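Local coordinates for protein putative S41 protease (Bacteroides fragilis NCTC 9343, PDB 3K50) that probably hydrolyses peptide bonds as a serine peptidase of family S41, although its substrates are not known, at residues Y191-A199 and T235-L245. Numbering follows the deposited sequence.
Sequences YLMYNEFKA and TGGSLDCAQLL
Phe-197 and Gly-237 form a single beta bridge, in which Phe-197 N donates to Gly-236 O (3.0 Å) and Ser-238 N donates to Phe-197 O (2.8 Å). The second bond is nearly straight, with 174° at the hydrogen. The bridge joins the loop after strand 187-194 to the Gly-236/Gly-237 stretch before helix 239-249, in the ClpP/crotonase-like part of the S41 fold. Strand 191-194 and helix 239-245 run antiparallel. Water 1 extends the link, donating to Asn-195 O and accepting from Thr-235 N. Phe-197 is the centre of an inverse gamma turn. Its CG lies beside the backbone N and anti to the carbonyl carbon (chi1 -69°), which sets the CD2 edge of the ring against the backbone N of Ala-242 in the first turn of the helix. Gly-236 O lies in plane at the ring edge by CD1. On the CD2 and CE2 side the ring meets Ala-242, with Phe-197 CE2 3.8 Å from Ala-242 CB. Leu-245 crosses the Phe-197 side chain at about a right angle and brings Leu-245 CD2 to 3.9 Å from Phe-197 CE2. Tyr-194 CE2 stands over the centre of one Phe-197 face, 3.6 Å above the plane, while Phe-197 CD2 lies in plane at the edge of the Tyr-194 ring. The two rings thus pack edge to face within one segment. Ala-304, Ala-305 and Val-308 of helix 304-312 also touch Phe-197. Ser-238 is the N-cap: its OG accepts from Cys-241 N and, weakly, from Asp-240 N. Cys-241 CB packs against Tyr-194 OH, and Cys-241 SG sits 3.5 Å from Ala-199 N.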
ATOM      1  N   TYR A 191      15.198  -8.506  -1.396  1.00 29.61           N
ATOM      2  CA  TYR A 191      14.315  -7.434  -1.876  1.00 30.15           C
ATOM      3  C   TYR A 191      12.880  -7.991  -1.900  1.00 29.32           C
ATOM      4  O   TYR A 191      12.613  -9.040  -2.506  1.00 26.98           O
ATOM      5  CB  TYR A 191      14.709  -6.934  -3.284  1.00 29.78           C
ATOM      6  CG  TYR A 191      13.659  -6.017  -3.892  1.00 30.57           C
ATOM      7  CD1 TYR A 191      13.541  -4.702  -3.459  1.00 33.75           C
ATOM      8  CD2 TYR A 191      12.797  -6.461  -4.867  1.00 28.75           C
ATOM      9  CE1 TYR A 191      12.603  -3.844  -3.980  1.00 27.01           C
ATOM     10  CE2 TYR A 191      11.806  -5.609  -5.390  1.00 29.50           C
ATOM     11  CZ  TYR A 191      11.730  -4.320  -4.951  1.00 29.66           C
ATOM     12  OH  TYR A 191      10.787  -3.486  -5.415  1.00 29.86           O
ATOM     13  N   LEU A 192      11.984  -7.302  -1.234  1.00 27.24           N
ATOM     14  CA  LEU A 192      10.591  -7.678  -1.241  1.00 29.22           C
ATOM     15  C   LEU A 192       9.667  -6.511  -1.527  1.00 27.94           C
ATOM     16  O   LEU A 192       9.621  -5.558  -0.770  1.00 27.98           O
ATOM     17  CB  LEU A 192      10.203  -8.280   0.119  1.00 29.64           C
ATOM     18  CG  LEU A 192       8.762  -8.742   0.383  1.00 34.78           C
ATOM     19  CD1 LEU A 192       8.445  -9.984  -0.450  1.00 31.28           C
ATOM     20  CD2 LEU A 192       8.573  -9.041   1.825  1.00 29.56           C
HETATM   21  N   MSE A 193       8.896  -6.652  -2.602  1.00 26.73           N
HETATM   22  CA  MSE A 193       7.818  -5.731  -2.957  1.00 26.38           C
HETATM   23  C   MSE A 193       6.509  -6.355  -2.403  1.00 32.07           C
HETATM   24  O   MSE A 193       5.964  -7.270  -3.001  1.00 31.64           O
HETATM   25  CB  MSE A 193       7.790  -5.498  -4.462  1.00 25.76           C
HETATM   26  CG  MSE A 193       7.081  -4.270  -4.876  1.00 26.91           C
HETATM   27 SE   MSE A 193       5.194  -4.003  -4.381  0.75 25.60          SE
HETATM   28  CE  MSE A 193       5.086  -2.153  -5.031  1.00 32.58           C
ATOM     29  N   TYR A 194       6.075  -5.868  -1.224  1.00 33.50           N
ATOM     30  CA  TYR A 194       4.922  -6.391  -0.473  1.00 32.57           C
ATOM     31  C   TYR A 194       3.857  -5.328  -0.515  1.00 31.18           C
ATOM     32  O   TYR A 194       4.021  -4.265   0.082  1.00 27.11           O
ATOM     33  CB  TYR A 194       5.312  -6.676   0.977  1.00 33.11           C
ATOM     34  CG  TYR A 194       4.205  -7.285   1.844  1.00 30.70           C
ATOM     35  CD1 TYR A 194       3.765  -8.549   1.622  1.00 29.68           C
ATOM     36  CD2 TYR A 194       3.699  -6.606   2.945  1.00 31.85           C
ATOM     37  CE1 TYR A 194       2.765  -9.151   2.461  1.00 30.09           C
ATOM     38  CE2 TYR A 194       2.721  -7.171   3.786  1.00 30.47           C
ATOM     39  CZ  TYR A 194       2.271  -8.435   3.547  1.00 30.17           C
ATOM     40  OH  TYR A 194       1.327  -8.999   4.368  1.00 26.80           O
ATOM     41  N   ASN A 195       2.755  -5.602  -1.198  1.00 29.66           N
ATOM     42  CA  ASN A 195       1.838  -4.489  -1.546  1.00 30.56           C
ATOM     43  C   ASN A 195       0.570  -4.315  -0.735  1.00 31.02           C
ATOM     44  O   ASN A 195      -0.112  -3.340  -0.924  1.00 30.09           O
ATOM     45  CB  ASN A 195       1.480  -4.582  -3.049  1.00 28.24           C
ATOM     46  CG  ASN A 195       1.211  -3.214  -3.681  1.00 35.51           C
ATOM     47  OD1 ASN A 195       1.938  -2.275  -3.441  1.00 36.49           O
ATOM     48  ND2 ASN A 195       0.141  -3.107  -4.443  1.00 31.54           N
ATOM     49  N   GLU A 196       0.273  -5.242   0.171  1.00 32.06           N
ATOM     50  CA  GLU A 196      -0.946  -5.171   0.930  1.00 31.76           C
ATOM     51  C   GLU A 196      -0.843  -6.097   2.118  1.00 32.33           C
ATOM     52  O   GLU A 196      -0.393  -7.223   1.980  1.00 30.65           O
ATOM     53  CB  GLU A 196      -2.145  -5.593   0.052  1.00 33.17           C
ATOM     54  CG  GLU A 196      -3.420  -5.315   0.675  1.00 36.83           C
ATOM     55  CD  GLU A 196      -4.619  -5.848  -0.098  1.00 45.05           C
ATOM     56  OE1 GLU A 196      -4.459  -6.603  -1.079  1.00 46.61           O
ATOM     57  OE2 GLU A 196      -5.740  -5.504   0.321  1.00 42.27           O
ATOM     58  N   PHE A 197      -1.212  -5.594   3.302  1.00 30.26           N
ATOM     59  CA  PHE A 197      -1.234  -6.427   4.501  1.00 30.75           C
ATOM     60  C   PHE A 197      -2.559  -7.206   4.514  1.00 30.36           C
ATOM     61  O   PHE A 197      -3.534  -6.834   5.191  1.00 31.45           O
ATOM     62  CB  PHE A 197      -1.047  -5.564   5.765  1.00 30.85           C
ATOM     63  CG  PHE A 197       0.342  -4.967   5.883  1.00 27.84           C
ATOM     64  CD1 PHE A 197       0.694  -3.882   5.149  1.00 29.39           C
ATOM     65  CD2 PHE A 197       1.281  -5.516   6.735  1.00 35.54           C
ATOM     66  CE1 PHE A 197       1.974  -3.355   5.229  1.00 30.34           C
ATOM     67  CE2 PHE A 197       2.557  -4.997   6.821  1.00 34.70           C
ATOM     68  CZ  PHE A 197       2.906  -3.917   6.053  1.00 34.59           C
ATOM     69  N   LYS A 198      -2.563  -8.324   3.818  1.00 30.94           N
ATOM     70  CA  LYS A 198      -3.748  -9.152   3.674  1.00 33.20           C
ATOM     71  C   LYS A 198      -3.318 -10.613   3.818  1.00 31.78           C
ATOM     72  O   LYS A 198      -2.387 -11.032   3.161  1.00 33.85           O
ATOM     73  CB  LYS A 198      -4.366  -8.859   2.301  1.00 34.62           C
ATOM     74  CG  LYS A 198      -5.801  -9.366   2.169  1.00 38.86           C
ATOM     75  CD  LYS A 198      -6.358  -9.015   0.833  1.00 43.53           C
ATOM     76  CE  LYS A 198      -7.744  -9.548   0.629  1.00 52.80           C
ATOM     77  NZ  LYS A 198      -8.176  -9.159  -0.742  1.00 61.10           N
ATOM     78  N   ALA A 199      -4.009 -11.365   4.661  1.00 30.12           N
ATOM     79  CA  ALA A 199      -3.602 -12.683   5.053  1.00 30.17           C
ATOM     80  C   ALA A 199      -3.908 -13.722   4.001  1.00 33.49           C
ATOM     81  O   ALA A 199      -3.122 -14.629   3.827  1.00 29.82           O
ATOM     82  CB  ALA A 199      -4.230 -13.049   6.441  1.00 33.05           C
ATOM     83  N   THR A 235      -1.119   0.497   0.907  1.00 32.53           N
ATOM     84  CA  THR A 235      -2.099   1.357   1.587  1.00 31.54           C
ATOM     85  C   THR A 235      -2.559   0.769   2.937  1.00 32.34           C
ATOM     86  O   THR A 235      -3.451   1.312   3.605  1.00 31.24           O
ATOM     87  CB  THR A 235      -3.324   1.622   0.682  1.00 34.44           C
ATOM     88  OG1 THR A 235      -4.078   0.424   0.551  1.00 32.47           O
ATOM     89  CG2 THR A 235      -2.928   2.148  -0.715  1.00 32.45           C
ATOM     90  N   GLY A 236      -2.004  -0.386   3.292  1.00 32.24           N
ATOM     91  CA  GLY A 236      -2.171  -0.949   4.624  1.00 33.48           C
ATOM     92  C   GLY A 236      -2.914  -2.251   4.667  1.00 32.51           C
ATOM     93  O   GLY A 236      -2.840  -3.084   3.722  1.00 33.15           O
ATOM     94  N   GLY A 237      -3.661  -2.417   5.758  1.00 30.14           N
ATOM     95  CA  GLY A 237      -4.426  -3.636   5.971  1.00 28.48           C
ATOM     96  C   GLY A 237      -4.374  -4.159   7.398  1.00 31.83           C
ATOM     97  O   GLY A 237      -4.555  -3.398   8.351  1.00 33.60           O
ATOM     98  N   SER A 238      -4.112  -5.462   7.546  1.00 32.44           N
ATOM     99  CA  SER A 238      -4.187  -6.169   8.822  1.00 31.91           C
ATOM    100  C   SER A 238      -2.922  -6.092   9.673  1.00 34.86           C
ATOM    101  O   SER A 238      -1.812  -6.327   9.176  1.00 30.69           O
ATOM    102  CB  SER A 238      -4.534  -7.663   8.551  1.00 35.54           C
ATOM    103  OG  SER A 238      -3.983  -8.558   9.543  1.00 43.16           O
ATOM    104  N   LEU A 239      -3.109  -5.805  10.959  1.00 32.74           N
ATOM    105  CA  LEU A 239      -2.006  -5.721  11.887  1.00 37.69           C
ATOM    106  C   LEU A 239      -1.429  -7.083  12.200  1.00 37.30           C
ATOM    107  O   LEU A 239      -0.277  -7.160  12.560  1.00 39.06           O
ATOM    108  CB  LEU A 239      -2.382  -4.963  13.188  1.00 34.66           C
ATOM    109  CG  LEU A 239      -2.613  -3.440  12.987  1.00 42.90           C
ATOM    110  CD1 LEU A 239      -2.942  -2.761  14.296  1.00 39.24           C
ATOM    111  CD2 LEU A 239      -1.439  -2.736  12.346  1.00 41.46           C
ATOM    112  N   ASP A 240      -2.193  -8.155  12.025  1.00 38.30           N
ATOM    113  CA  ASP A 240      -1.647  -9.480  12.275  1.00 38.38           C
ATOM    114  C   ASP A 240      -0.603  -9.802  11.182  1.00 36.29           C
ATOM    115  O   ASP A 240       0.402 -10.456  11.455  1.00 34.00           O
ATOM    116  CB  ASP A 240      -2.782 -10.499  12.432  1.00 38.77           C
ATOM    117  CG  ASP A 240      -3.669 -10.224  13.776  1.00 51.83           C
ATOM    118  OD1 ASP A 240      -3.110 -10.046  14.910  1.00 57.52           O
ATOM    119  OD2 ASP A 240      -4.923 -10.164  13.686  1.00 58.52           O
ATOM    120  N   CYS A 241      -0.845  -9.349   9.957  1.00 31.00           N
ATOM    121  CA  CYS A 241       0.136  -9.468   8.874  1.00 28.12           C
ATOM    122  C   CYS A 241       1.360  -8.665   9.231  1.00 29.73           C
ATOM    123  O   CYS A 241       2.476  -9.128   9.040  1.00 30.23           O
ATOM    124  CB  CYS A 241      -0.433  -8.977   7.529  1.00 32.53           C
ATOM    125  SG  CYS A 241      -1.763 -10.044   6.939  1.00 37.24           S
ATOM    126  N   ALA A 242       1.151  -7.463   9.760  1.00 29.11           N
ATOM    127  CA  ALA A 242       2.266  -6.617  10.144  1.00 30.81           C
ATOM    128  C   ALA A 242       3.137  -7.251  11.256  1.00 28.66           C
ATOM    129  O   ALA A 242       4.336  -7.170  11.203  1.00 30.22           O
ATOM    130  CB  ALA A 242       1.772  -5.220  10.568  1.00 25.42           C
ATOM    131  N   GLN A 243       2.507  -7.881  12.238  1.00 28.56           N
ATOM    132  CA  GLN A 243       3.199  -8.565  13.300  1.00 29.54           C
ATOM    133  C   GLN A 243       4.016  -9.683  12.725  1.00 27.47           C
ATOM    134  O   GLN A 243       5.122  -9.885  13.153  1.00 31.28           O
ATOM    135  CB  GLN A 243       2.197  -9.110  14.332  1.00 28.51           C
ATOM    136  CG  GLN A 243       2.873  -9.773  15.538  1.00 31.86           C
ATOM    137  CD  GLN A 243       1.895 -10.442  16.476  1.00 32.17           C
ATOM    138  OE1 GLN A 243       0.762 -10.723  16.087  1.00 30.75           O
ATOM    139  NE2 GLN A 243       2.341 -10.745  17.695  1.00 31.81           N
ATOM    140  N   LEU A 244       3.446 -10.459  11.818  1.00 26.55           N
ATOM    141  CA  LEU A 244       4.190 -11.564  11.175  1.00 26.58           C
ATOM    142  C   LEU A 244       5.479 -11.057  10.470  1.00 28.80           C
ATOM    143  O   LEU A 244       6.587 -11.532  10.749  1.00 28.58           O
ATOM    144  CB  LEU A 244       3.292 -12.311  10.169  1.00 29.88           C
ATOM    145  CG  LEU A 244       3.963 -13.399   9.291  1.00 27.45           C
ATOM    146  CD1 LEU A 244       4.614 -14.490  10.132  1.00 25.16           C
ATOM    147  CD2 LEU A 244       3.040 -14.008   8.270  1.00 26.01           C
ATOM    148  N   LEU A 245       5.310 -10.037   9.625  1.00 26.61           N
ATOM    149  CA  LEU A 245       6.399  -9.399   8.880  1.00 27.19           C
ATOM    150  C   LEU A 245       7.512  -8.893   9.837  1.00 29.69           C
ATOM    151  O   LEU A 245       8.716  -9.165   9.670  1.00 31.61           O
ATOM    152  CB  LEU A 245       5.830  -8.250   8.037  1.00 25.80           C
ATOM    153  CG  LEU A 245       6.819  -7.513   7.142  1.00 30.62           C
ATOM    154  CD1 LEU A 245       7.597  -8.499   6.143  1.00 24.24           C
ATOM    155  CD2 LEU A 245       6.147  -6.342   6.405  1.00 30.65           C
TER
HETATM  156  O   HOH W   1      -2.185  -1.752  -1.072  1.00 31.75           O